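PDB 3UYU: Ice-binding protein from Leucosporidium, which binds to the surface of ice crystals and inhibits their growth, giving its Arctic yeast freeze tolerance with low thermal hysteresis activity. Local coordinates for residues T74-P77 with N78-A82; Q113-P117 with G118-W122. The protein carries 2 engineered substitutions. All blocks are in the same frame, centred on the assembly; numbering follows the deposited sequence.

Interaction 1: T74-P77 with N78-A82; sequences TPTP and NYLAA
T76 lays its methyl group alongside L80 one helical turn on, T76 CG2 resting 3.7 Å from L80 CD1, with both side chains pointing the same way. The threonine torsion sorts its two branches: OG1 stays beside the backbone N (chi1 -64°) and is hydrogen-bonded to T56 O, which leaves CG2 anti to that N and reaching the leucine. A β-branched residue thus serves an apolar and a polar neighbour at once, and Y68 of strand 67-69 packs against both T76 and L80. This is the first turn of the helix 76-96 that accompanies the right-handed β-helix of the ice-binding protein family. P75, preceded by a cis peptide, holds the N-cap position and opens the i to i+4 ladder: Y79 N donates to P75 O at 3.0 Å, L80 N to T76 O at 2.9 Å and nearly straight (174°), A81 N to P77 O at 2.9 Å. P77 suits the first turn, where a residue without an N-H forfeits no helical bond. Y79 swings its ring away from this turn, and its OH is hydrogen-bonded to N13 ND2. On the dimer side, N78 and A81 pack on A227 and P228 of the second subunit.

Interaction 2: Q113-P117 with G118-W122; sequences QTLVP and GLYKW
Y120 reaches back from strand 118-122 to the turn that leads into it, and its CB already points toward residues 113-117. With chi1 at -65°, CG lies anti to the carbonyl carbon, which carries the ring back along the chain. Y120 CE2 meets L115 CD2 obliquely at 3.7 Å, an apolar contact, while Y120 CE1 passes 3.3 Å from V116 O. Further out, Y120 CZ lies 4.0 Å from L115 CB. At the tip, Y120 OH donates to V116 O, which sits in the ring plane at its edge, in a very short hydrogen bond of 2.5 Å. V116 adds CG2 at 3.8 Å from the same Y120 OH. Tyrosine suits the place because its flat apolar ring can be buried while its single hydroxyl serves a turn carbonyl. A phenylalanine here would probably leave V116 O without its hydroxyl partner and the turn less firmly tied to the strand. V116 and P117 carry the chain from strand 113-115 to strand 118-122, which begins at G118; there the phi of 154° would drive any CB into the P117 carbonyl oxygen, so only glycine fits comfortably. Within the β-helix, strand 118-122 runs parallel to strands 102-103 and 142-146, and the Y120 ring stacks with F102 and meets F144 at about 30°. L115, whose strand 113-115 pairs with strand 132-135, also packs on L132 and F144, linking two faces of the solenoid.

Overall arrangement
Interactions 1 and 2 lie on opposite sides of the chain's centre, 36 Å apart between their own centres and about 22 Å between nearest atoms, so neither touches the other. They follow in series along the chain. Interaction 1 belongs to the start of the long helix and packs against the second subunit; interaction 2 belongs to the strands of the solenoid itself, and no other chain of the assembly touches its two segments. Both are away from the inferred ice-binding positions T45, S127 and A214, which lie on strands of a separate parallel sheet running from strand 44-45 to strand 126-128. Interaction 2 is packing within the scaffold, whereas interaction 1 also borders the dimer contact.

Interaction 1: T74-P77 with N78-A82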
# COMPACT_ATOMS: atom_id res chain seq x y z
N THR A 74 11.52 0.78 12.93
CA THR A 74 10.08 0.48 12.78
C THR A 74 9.14 1.64 13.15
O THR A 74 9.29 2.27 14.23
CB THR A 74 9.82 -0.83 13.63
OG1 THR A 74 10.79 -1.85 13.25
CG2 THR A 74 8.50 -1.37 13.34
N PRO A 75 8.12 1.93 12.32
CA PRO A 75 7.65 1.19 11.12
C PRO A 75 8.25 1.69 9.79
O PRO A 75 7.70 1.38 8.72
CB PRO A 75 6.17 1.54 11.09
CG PRO A 75 6.07 2.86 11.68
CD PRO A 75 7.17 3.01 12.66
N THR A 76 9.37 2.43 9.85
CA THR A 76 9.84 2.97 8.57
C THR A 76 10.20 1.96 7.48
O THR A 76 9.83 2.15 6.30
CB THR A 76 10.94 4.00 8.84
OG1 THR A 76 10.38 5.08 9.56
CG2 THR A 76 11.66 4.52 7.53
N PRO A 77 10.89 0.82 7.80
CA PRO A 77 11.16 -0.14 6.74
C PRO A 77 9.88 -0.67 6.01
O PRO A 77 9.88 -0.74 4.80
CB PRO A 77 12.01 -1.26 7.47
CG PRO A 77 12.64 -0.47 8.63
CD PRO A 77 11.58 0.46 9.07
N ASN A 78 8.83 -0.97 6.78
CA ASN A 78 7.65 -1.52 6.12
C ASN A 78 6.82 -0.43 5.41
O ASN A 78 6.21 -0.75 4.41
CB ASN A 78 6.78 -2.31 7.13
CG ASN A 78 7.37 -3.68 7.41
OD1 ASN A 78 8.03 -4.27 6.59
ND2 ASN A 78 7.05 -4.18 8.55
N TYR A 79 6.87 0.82 5.92
CA TYR A 79 6.24 1.97 5.23
C TYR A 79 6.91 2.20 3.86
O TYR A 79 6.23 2.32 2.83
CB TYR A 79 6.41 3.17 6.12
CG TYR A 79 5.82 4.47 5.59
CD1 TYR A 79 4.44 4.60 5.32
CD2 TYR A 79 6.66 5.56 5.40
CE1 TYR A 79 3.91 5.81 4.85
CE2 TYR A 79 6.12 6.80 4.98
CZ TYR A 79 4.77 6.90 4.70
OH TYR A 79 4.17 8.08 4.24
N LEU A 80 8.24 2.24 3.87
CA LEU A 80 8.99 2.34 2.63
C LEU A 80 8.82 1.20 1.65
O LEU A 80 8.76 1.37 0.40
CB LEU A 80 10.51 2.53 2.94
CG LEU A 80 10.94 3.94 3.42
CD1 LEU A 80 12.33 3.78 4.00
CD2 LEU A 80 10.91 4.93 2.23
N ALA A 81 8.78 -0.04 2.18
CA ALA A 81 8.52 -1.16 1.31
C ALA A 81 7.22 -1.05 0.55
O ALA A 81 7.19 -1.37 -0.66
CB ALA A 81 8.60 -2.51 2.14
N ALA A 82 6.20 -0.55 1.25
CA ALA A 82 4.90 -0.38 0.62
C ALA A 82 4.98 0.77 -0.40
O ALA A 82 4.46 0.65 -1.50
CB ALA A 82 3.83 -0.08 1.65

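Interaction 2: Q113-P117 with G118-W122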
# COMPACT_ATOMS: atom_id res chain seq x y z
N GLN A 113 5.27 22.00 -29.07
CA GLN A 113 4.05 21.19 -28.99
C GLN A 113 3.03 21.63 -27.95
O GLN A 113 3.39 22.23 -26.90
CB GLN A 113 4.38 19.71 -28.66
CG GLN A 113 5.04 18.96 -29.82
CD GLN A 113 4.07 18.49 -30.89
OE1 GLN A 113 2.84 18.55 -30.78
NE2 GLN A 113 4.67 18.01 -31.98
N THR A 114 1.78 21.43 -28.31
CA THR A 114 0.68 21.60 -27.35
C THR A 114 -0.05 20.28 -27.33
O THR A 114 -0.56 19.86 -28.36
CB THR A 114 -0.27 22.72 -27.79
OG1 THR A 114 0.39 23.96 -27.76
CG2 THR A 114 -1.54 22.76 -26.93
N LEU A 115 -0.12 19.63 -26.17
CA LEU A 115 -0.58 18.25 -26.14
C LEU A 115 -1.96 18.14 -25.55
O LEU A 115 -2.19 18.54 -24.41
CB LEU A 115 0.39 17.38 -25.36
CG LEU A 115 1.83 17.41 -25.81
CD1 LEU A 115 2.58 16.49 -24.87
CD2 LEU A 115 1.86 16.92 -27.25
N VAL A 116 -2.90 17.67 -26.34
CA VAL A 116 -4.21 17.30 -25.84
C VAL A 116 -4.15 16.08 -24.91
O VAL A 116 -3.20 15.24 -25.00
CB VAL A 116 -5.27 17.06 -26.94
CG1 VAL A 116 -5.34 18.26 -27.85
CG2 VAL A 116 -4.98 15.78 -27.73
N PRO A 117 -5.14 15.89 -24.04
CA PRO A 117 -5.19 14.65 -23.20
C PRO A 117 -5.15 13.34 -23.98
O PRO A 117 -5.65 13.27 -25.11
CB PRO A 117 -6.53 14.76 -22.42
CG PRO A 117 -6.75 16.30 -22.37
CD PRO A 117 -6.37 16.69 -23.84
N GLY A 118 -4.50 12.34 -23.41
CA GLY A 118 -4.50 11.03 -24.09
C GLY A 118 -3.29 10.24 -23.72
O GLY A 118 -2.52 10.59 -22.80
N LEU A 119 -3.16 9.09 -24.41
CA LEU A 119 -2.08 8.14 -24.25
C LEU A 119 -1.08 8.28 -25.38
O LEU A 119 -1.45 8.13 -26.54
CB LEU A 119 -2.66 6.77 -24.28
CG LEU A 119 -1.92 5.57 -23.68
CD1 LEU A 119 -2.28 4.19 -24.15
CD2 LEU A 119 -0.72 5.71 -22.69
N TYR A 120 0.15 8.65 -25.03
CA TYR A 120 1.24 8.91 -25.98
C TYR A 120 2.35 7.85 -25.81
O TYR A 120 2.82 7.64 -24.69
CB TYR A 120 1.89 10.29 -25.76
CG TYR A 120 0.97 11.48 -26.04
CD1 TYR A 120 -0.09 11.78 -25.15
CD2 TYR A 120 1.23 12.37 -27.09
CE1 TYR A 120 -0.92 12.90 -25.41
CE2 TYR A 120 0.42 13.47 -27.37
CZ TYR A 120 -0.67 13.71 -26.52
OH TYR A 120 -1.48 14.84 -26.76
N LYS A 121 2.77 7.23 -26.93
CA LYS A 121 3.75 6.13 -26.85
C LYS A 121 4.89 6.40 -27.83
O LYS A 121 4.65 6.76 -29.00
CB LYS A 121 3.11 4.79 -27.21
CG LYS A 121 4.07 3.61 -27.08
CD LYS A 121 3.35 2.28 -27.39
CE LYS A 121 4.40 1.18 -27.39
NZ LYS A 121 4.56 0.83 -25.97
N TRP A 122 6.11 6.12 -27.38
CA TRP A 122 7.29 6.09 -28.27
C TRP A 122 8.10 4.88 -27.97
O TRP A 122 8.34 4.54 -26.80
CB TRP A 122 8.24 7.21 -27.94
CG TRP A 122 7.68 8.60 -28.22
CD1 TRP A 122 7.91 9.34 -29.32
CD2 TRP A 122 6.81 9.38 -27.36
NE1 TRP A 122 7.27 10.57 -29.21
CE2 TRP A 122 6.57 10.60 -28.03
CE3 TRP A 122 6.23 9.15 -26.11
CZ2 TRP A 122 5.78 11.64 -27.46
CZ3 TRP A 122 5.44 10.19 -25.49
CH2 TRP A 122 5.19 11.39 -26.20